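Local coordinates for protein carbonic anhydrase (Neosartorya fumigata, PDB 6LAC) that probably catalyses the reversible hydration of carbon dioxide to hydrogencarbonate, as a beta-class carbonic anhydrase that carries one zinc ion per subunit, at residues 81-91 and 160-170. The protein carries 1 engineered substitution. Sequence-based numbering, arbitrary orientation.
With ZN (zinc ion), chain C.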
ATOM      1  N   ILE A  81     -12.204 -12.620  -0.856  1.00 14.34           N
ATOM      2  CA  ILE A  81     -11.413 -12.484  -2.099  1.00 13.75           C
ATOM      3  C   ILE A  81     -10.907 -13.854  -2.513  1.00 13.16           C
ATOM      4  O   ILE A  81     -10.312 -14.548  -1.669  1.00 15.55           O
ATOM      5  CB  ILE A  81     -10.307 -11.435  -1.877  1.00 13.15           C
ATOM      6  CG1 ILE A  81     -10.958 -10.059  -1.872  1.00 13.13           C
ATOM      7  CG2 ILE A  81      -9.221 -11.495  -2.931  1.00 11.88           C
ATOM      8  CD1 ILE A  81     -10.077  -8.865  -1.539  1.00 13.76           C
ATOM      9  N   ARG A  82     -11.008 -14.109  -3.814  1.00 12.90           N
ATOM     10  CA  ARG A  82     -10.615 -15.397  -4.405  1.00 13.30           C
ATOM     11  C   ARG A  82      -9.407 -15.321  -5.315  1.00 11.93           C
ATOM     12  O   ARG A  82      -8.897 -16.358  -5.768  1.00 12.59           O
ATOM     13  CB  ARG A  82     -11.746 -16.014  -5.222  1.00 16.07           C
ATOM     14  CG  ARG A  82     -13.060 -16.134  -4.468  1.00 20.86           C
ATOM     15  CD  ARG A  82     -12.903 -16.762  -3.133  1.00 26.93           C
ATOM     16  NE  ARG A  82     -14.159 -17.439  -2.815  1.00 34.16           N
ATOM     17  CZ  ARG A  82     -14.486 -17.884  -1.621  1.00 39.82           C
ATOM     18  NH1 ARG A  82     -15.641 -18.504  -1.457  1.00 44.88           N
ATOM     19  NH2 ARG A  82     -13.662 -17.723  -0.604  1.00 42.62           N
ATOM     20  N   ASN A  83      -8.872 -14.100  -5.484  1.00 11.35           N
ATOM     21  CA  ASN A  83      -7.696 -13.874  -6.343  1.00 10.99           C
ATOM     22  C   ASN A  83      -6.777 -12.853  -5.661  1.00  9.37           C
ATOM     23  O   ASN A  83      -7.261 -11.797  -5.230  1.00 10.80           O
ATOM     24  CB  ASN A  83      -8.062 -13.380  -7.732  1.00 11.99           C
ATOM     25  CG  ASN A  83      -8.735 -14.454  -8.588  1.00 13.13           C
ATOM     26  OD1 ASN A  83      -8.033 -15.310  -9.112  1.00 14.40           O
ATOM     27  ND2 ASN A  83     -10.067 -14.390  -8.629  1.00 16.54           N
ATOM     28  N   ILE A  84      -5.507 -13.171  -5.688  1.00  9.62           N
ATOM     29  CA  ILE A  84      -4.421 -12.296  -5.166  1.00  9.27           C
ATOM     30  C   ILE A  84      -3.449 -12.108  -6.319  1.00 10.02           C
ATOM     31  O   ILE A  84      -3.084 -13.137  -6.928  1.00 10.56           O
ATOM     32  CB  ILE A  84      -3.720 -12.909  -3.966  1.00  9.80           C
ATOM     33  CG1 ILE A  84      -4.706 -13.104  -2.819  1.00 10.24           C
ATOM     34  CG2 ILE A  84      -2.531 -12.016  -3.541  1.00 10.45           C
ATOM     35  CD1 ILE A  84      -4.174 -13.857  -1.615  1.00 11.49           C
ATOM     36  N   VAL A  85      -3.043 -10.894  -6.627  1.00 10.41           N
ATOM     37  CA  VAL A  85      -1.976 -10.648  -7.609  1.00 10.47           C
ATOM     38  C   VAL A  85      -0.800 -10.074  -6.855  1.00 10.11           C
ATOM     39  O   VAL A  85      -1.014  -9.051  -6.140  1.00 11.20           O
ATOM     40  CB  VAL A  85      -2.472  -9.709  -8.712  1.00 10.97           C
ATOM     41  CG1 VAL A  85      -1.324  -9.452  -9.690  1.00 11.13           C
ATOM     42  CG2 VAL A  85      -3.655 -10.279  -9.450  1.00 11.39           C
ATOM     43  N   ILE A  86       0.390 -10.605  -7.011  1.00  9.41           N
ATOM     44  CA  ILE A  86       1.639  -9.942  -6.571  1.00 10.14           C
ATOM     45  C   ILE A  86       2.270  -9.331  -7.802  1.00 10.65           C
ATOM     46  O   ILE A  86       2.611 -10.065  -8.739  1.00 10.92           O
ATOM     47  CB  ILE A  86       2.574 -10.898  -5.843  1.00 11.39           C
ATOM     48  CG1 ILE A  86       1.823 -11.526  -4.670  1.00 13.57           C
ATOM     49  CG2 ILE A  86       3.863 -10.185  -5.417  1.00 12.66           C
ATOM     50  CD1 ILE A  86       2.643 -12.426  -3.802  1.00 14.49           C
ATOM     51  N   CYS A  87       2.301  -8.016  -7.846  1.00  9.96           N
ATOM     52  CA  CYS A  87       2.816  -7.273  -8.998  1.00  9.98           C
ATOM     53  C   CYS A  87       4.149  -6.642  -8.642  1.00  9.58           C
ATOM     54  O   CYS A  87       4.186  -5.736  -7.779  1.00 10.83           O
ATOM     55  CB  CYS A  87       1.858  -6.204  -9.404  1.00 10.02           C
ATOM     56  SG  CYS A  87       2.299  -5.428 -10.984  1.00 11.88           S
ATOM     57  N   GLY A  88       5.243  -7.052  -9.253  1.00  9.42           N
ATOM     58  CA  GLY A  88       6.512  -6.330  -9.207  1.00 10.21           C
ATOM     59  C   GLY A  88       6.616  -5.357 -10.331  1.00 10.67           C
ATOM     60  O   GLY A  88       5.688  -5.229 -11.145  1.00 10.70           O
ATOM     61  N   HIS A  89       7.722  -4.605 -10.344  1.00  9.90           N
ATOM     62  CA  HIS A  89       7.851  -3.592 -11.406  1.00 10.33           C
ATOM     63  C   HIS A  89       9.317  -3.355 -11.731  1.00  9.85           C
ATOM     64  O   HIS A  89      10.139  -3.203 -10.864  1.00 10.83           O
ATOM     65  CB  HIS A  89       7.108  -2.297 -11.008  1.00 10.40           C
ATOM     66  CG  HIS A  89       7.741  -1.623  -9.873  1.00  9.24           C
ATOM     67  ND1 HIS A  89       8.557  -0.491 -10.021  1.00  9.98           N
ATOM     68  CD2 HIS A  89       7.863  -1.992  -8.595  1.00  9.98           C
ATOM     69  CE1 HIS A  89       9.062  -0.192  -8.860  1.00 10.42           C
ATOM     70  NE2 HIS A  89       8.651  -1.078  -7.961  1.00 11.21           N
ATOM     71  N   TYR A  90       9.545  -3.314 -13.035  1.00 11.63           N
ATOM     72  CA  TYR A  90      10.909  -2.973 -13.489  1.00 12.96           C
ATOM     73  C   TYR A  90      11.307  -1.564 -13.038  1.00 12.68           C
ATOM     74  O   TYR A  90      10.497  -0.645 -13.108  1.00 13.47           O
ATOM     75  CB  TYR A  90      11.056  -3.194 -14.986  1.00 12.83           C
ATOM     76  CG  TYR A  90      10.800  -4.622 -15.425  1.00 12.62           C
ATOM     77  CD1 TYR A  90      11.577  -5.678 -14.970  1.00 14.08           C
ATOM     78  CD2 TYR A  90       9.814  -4.906 -16.339  1.00 15.06           C
ATOM     79  CE1 TYR A  90      11.328  -6.987 -15.365  1.00 13.75           C
ATOM     80  CE2 TYR A  90       9.542  -6.203 -16.748  1.00 15.87           C
ATOM     81  CZ  TYR A  90      10.321  -7.232 -16.286  1.00 14.47           C
ATOM     82  OH  TYR A  90      10.034  -8.501 -16.760  1.00 17.08           O
ATOM     83  N   GLY A  91      12.566  -1.442 -12.648  1.00 12.17           N
ATOM     84  CA  GLY A  91      13.116  -0.185 -12.130  1.00 13.27           C
ATOM     85  C   GLY A  91      13.004  -0.035 -10.642  1.00 14.20           C
ATOM     86  O   GLY A  91      13.393   1.014 -10.095  1.00 16.37           O
ATOM     87  N   GLN A 160     -10.558 -22.320  -3.482  1.00 12.68           N
ATOM     88  CA  GLN A 160     -11.172 -20.999  -3.231  1.00 14.27           C
ATOM     89  C   GLN A 160     -10.163 -19.856  -3.360  1.00 14.44           C
ATOM     90  O   GLN A 160     -10.482 -18.725  -2.871  1.00 17.29           O
ATOM     91  CB  GLN A 160     -11.834 -20.981  -1.858  1.00 15.48           C
ATOM     92  CG  GLN A 160     -13.021 -21.932  -1.813  1.00 18.08           C
ATOM     93  CD  GLN A 160     -13.810 -21.927  -0.535  1.00 23.58           C
ATOM     94  OE1 GLN A 160     -13.276 -21.690   0.544  1.00 27.08           O
ATOM     95  NE2 GLN A 160     -15.065 -22.312  -0.662  1.00 29.89           N
ATOM     96  N   LEU A 161      -8.998 -20.083  -3.883  1.00 12.85           N
ATOM     97  CA  LEU A 161      -8.002 -18.987  -3.965  1.00 12.63           C
ATOM     98  C   LEU A 161      -7.056 -19.295  -5.081  1.00 14.41           C
ATOM     99  O   LEU A 161      -6.627 -20.468  -5.238  1.00 16.89           O
ATOM    100  CB  LEU A 161      -7.246 -18.917  -2.665  1.00 13.00           C
ATOM    101  CG  LEU A 161      -6.173 -17.821  -2.587  1.00 13.30           C
ATOM    102  CD1 LEU A 161      -6.752 -16.431  -2.732  1.00 14.28           C
ATOM    103  CD2 LEU A 161      -5.405 -17.933  -1.297  1.00 14.38           C
ATOM    104  N   ASN A 162      -6.704 -18.294  -5.869  1.00 12.69           N
ATOM    105  CA  ASN A 162      -5.563 -18.334  -6.782  1.00 12.13           C
ATOM    106  C   ASN A 162      -4.651 -17.145  -6.480  1.00 11.30           C
ATOM    107  O   ASN A 162      -5.202 -16.060  -6.257  1.00 12.56           O
ATOM    108  CB  ASN A 162      -6.022 -18.321  -8.234  1.00 13.18           C
ATOM    109  CG  ASN A 162      -6.587 -19.665  -8.704  1.00 15.04           C
ATOM    110  OD1 ASN A 162      -5.904 -20.663  -8.645  1.00 21.67           O
ATOM    111  ND2 ASN A 162      -7.804 -19.629  -9.143  1.00 22.92           N
ATOM    112  N   ILE A 163      -3.366 -17.400  -6.551  1.00 10.72           N
ATOM    113  CA  ILE A 163      -2.335 -16.334  -6.376  1.00 11.22           C
ATOM    114  C   ILE A 163      -1.573 -16.238  -7.676  1.00 12.45           C
ATOM    115  O   ILE A 163      -1.120 -17.291  -8.198  1.00 12.51           O
ATOM    116  CB  ILE A 163      -1.434 -16.611  -5.182  1.00 11.73           C
ATOM    117  CG1 ILE A 163      -2.253 -16.851  -3.910  1.00 13.37           C
ATOM    118  CG2 ILE A 163      -0.450 -15.448  -4.994  1.00 12.26           C
ATOM    119  CD1 ILE A 163      -1.447 -17.088  -2.650  1.00 15.07           C
ATOM    120  N   TRP A 164      -1.415 -15.045  -8.217  1.00 11.10           N
ATOM    121  CA  TRP A 164      -0.867 -14.797  -9.558  1.00 11.03           C
ATOM    122  C   TRP A 164       0.360 -13.906  -9.382  1.00 11.43           C
ATOM    123  O   TRP A 164       0.349 -13.011  -8.497  1.00 11.98           O
ATOM    124  CB  TRP A 164      -1.890 -14.138 -10.451  1.00 11.71           C
ATOM    125  CG  TRP A 164      -3.205 -14.860 -10.501  1.00 12.73           C
ATOM    126  CD1 TRP A 164      -4.315 -14.539  -9.809  1.00 13.14           C
ATOM    127  CD2 TRP A 164      -3.498 -16.044 -11.274  1.00 14.98           C
ATOM    128  NE1 TRP A 164      -5.328 -15.399 -10.131  1.00 14.18           N
ATOM    129  CE2 TRP A 164      -4.842 -16.358 -10.978  1.00 14.55           C
ATOM    130  CE3 TRP A 164      -2.747 -16.896 -12.100  1.00 15.66           C
ATOM    131  CZ2 TRP A 164      -5.490 -17.461 -11.564  1.00 16.15           C
ATOM    132  CZ3 TRP A 164      -3.397 -17.982 -12.670  1.00 18.01           C
ATOM    133  CH2 TRP A 164      -4.737 -18.248 -12.394  1.00 17.29           C
ATOM    134  N   GLY A 165       1.384 -14.055 -10.181  1.00 11.10           N
ATOM    135  CA  GLY A 165       2.512 -13.119 -10.241  1.00 11.02           C
ATOM    136  C   GLY A 165       2.517 -12.372 -11.534  1.00 11.84           C
ATOM    137  O   GLY A 165       2.288 -12.972 -12.615  1.00 12.68           O
ATOM    138  N   MET A 166       2.829 -11.090 -11.473  1.00 12.66           N
ATOM    139  CA  MET A 166       3.100 -10.361 -12.716  1.00 13.19           C
ATOM    140  C   MET A 166       4.164  -9.321 -12.468  1.00 11.84           C
ATOM    141  O   MET A 166       4.514  -9.030 -11.318  1.00 11.10           O
ATOM    142  CB  MET A 166       1.856  -9.737 -13.271  1.00 16.41           C
ATOM    143  CG  MET A 166       1.284  -8.758 -12.376  1.00 15.87           C
ATOM    144  SD  MET A 166       0.040  -7.691 -13.166  1.00 20.13           S
ATOM    145  CE  MET A 166       1.032  -6.600 -14.190  1.00 24.05           C
ATOM    146  N   VAL A 167       4.705  -8.794 -13.559  1.00 11.92           N
ATOM    147  CA  VAL A 167       5.618  -7.624 -13.516  1.00 12.10           C
ATOM    148  C   VAL A 167       5.128  -6.549 -14.447  1.00 12.81           C
ATOM    149  O   VAL A 167       4.722  -6.840 -15.584  1.00 13.83           O
ATOM    150  CB  VAL A 167       7.039  -8.019 -13.859  1.00 14.35           C
ATOM    151  CG1 VAL A 167       7.972  -6.861 -13.659  1.00 14.66           C
ATOM    152  CG2 VAL A 167       7.491  -9.235 -13.124  1.00 17.28           C
ATOM    153  N   TYR A 168       5.115  -5.335 -13.958  1.00 12.65           N
ATOM    154  CA  TYR A 168       4.705  -4.157 -14.714  1.00 12.70           C
ATOM    155  C   TYR A 168       5.941  -3.450 -15.241  1.00 13.84           C
ATOM    156  O   TYR A 168       6.896  -3.219 -14.524  1.00 12.79           O
ATOM    157  CB  TYR A 168       3.922  -3.255 -13.794  1.00 12.85           C
ATOM    158  CG  TYR A 168       3.754  -1.850 -14.269  1.00 14.79           C
ATOM    159  CD1 TYR A 168       3.079  -1.548 -15.425  1.00 16.39           C
ATOM    160  CD2 TYR A 168       4.226  -0.793 -13.496  1.00 15.87           C
ATOM    161  CE1 TYR A 168       2.951  -0.215 -15.858  1.00 16.27           C
ATOM    162  CE2 TYR A 168       4.065   0.531 -13.864  1.00 17.24           C
ATOM    163  CZ  TYR A 168       3.445   0.800 -15.069  1.00 15.17           C
ATOM    164  OH  TYR A 168       3.270   2.131 -15.446  1.00 18.83           O
ATOM    165  N   ASP A 169       5.871  -3.101 -16.530  1.00 14.49           N
ATOM    166  CA  ASP A 169       6.957  -2.350 -17.217  1.00 16.75           C
ATOM    167  C   ASP A 169       6.454  -0.962 -17.619  1.00 15.44           C
ATOM    168  O   ASP A 169       5.623  -0.878 -18.556  1.00 16.45           O
ATOM    169  CB  ASP A 169       7.372  -3.143 -18.458  1.00 16.62           C
ATOM    170  CG  ASP A 169       8.610  -2.597 -19.136  1.00 21.79           C
ATOM    171  OD1 ASP A 169       8.788  -1.360 -19.112  1.00 21.46           O
ATOM    172  OD2 ASP A 169       9.393  -3.435 -19.644  1.00 22.11           O
ATOM    173  N   LYS A 170       6.891   0.074 -16.907  1.00 15.68           N
ATOM    174  CA  LYS A 170       6.386   1.444 -17.143  1.00 16.03           C
ATOM    175  C   LYS A 170       6.918   1.960 -18.493  1.00 17.11           C
ATOM    176  O   LYS A 170       6.386   2.965 -18.921  1.00 21.08           O
ATOM    177  CB  LYS A 170       6.698   2.362 -15.970  1.00 17.58           C
ATOM    178  CG  LYS A 170       8.159   2.614 -15.715  1.00 18.05           C
ATOM    179  CD  LYS A 170       8.381   3.582 -14.593  1.00 18.75           C
ATOM    180  CE  LYS A 170       9.826   3.728 -14.163  1.00 19.47           C
ATOM    181  NZ  LYS A 170      10.377   2.511 -13.536  1.00 21.37           N
TER
HETATM  182 ZN    ZN C 201       9.571  -1.201  -6.121  1.00 10.25          ZN
HETATM  183  O   HOH W   1     -10.703 -17.190  -0.755  1.00 25.33           O
HETATM  184  O   HOH W   2     -10.110 -18.028  -7.593  1.00 23.06           O
HETATM  185  O   HOH W   3       7.891   1.274 -12.157  1.00 17.83           O
HETATM  186  O   HOH W   4       8.020  -0.514 -14.246  1.00 15.50           O
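Strands 83-89 and 162-169 run parallel, side by side, in the central sheet of the beta-carbonic anhydrase fold, their axes 4.3 Å apart at the closest and turned by 31°. The chain between them is largely helical, and strand 29-34 borders 83-89 on its other edge. Eight backbone hydrogen bonds, from Asn162 N to Arg82 O through Tyr90 N to Tyr168 O, join the pair.

At the N-terminal end the guanidinium of Arg82 stacks on the amide of Gln160, the planes 23° apart, and a water bridges Arg82 NH2, Ile81 O and Gln160 O. Trp164 NE1 gives an almost straight bond (177°) to Asn83 OD1 at 2.9 Å, with the acceptor lying in the indole plane. On this same face Met166 CE touches Cys87 SG at 3.6 Å, while Met166 CG packs on Val85 CG1 at 3.8 Å. The other face carries Ile84, whose CD1 meets Leu161 CD1 at 3.8 Å, and Val167. CG1 of Val167, turned anti to its own backbone N, sits over the Tyr90 ring, 3.5 Å from its centroid, in a CH-pi contact; Glu136 takes up the Tyr90 hydroxyl.

At the C-terminal end His89 NE2 binds zinc at 2.1 Å, together with Cys34, Asp36 and Cys92. Its other nitrogen, ND1, donates to a water 2.8 Å away, which also accepts from Lys170 NZ.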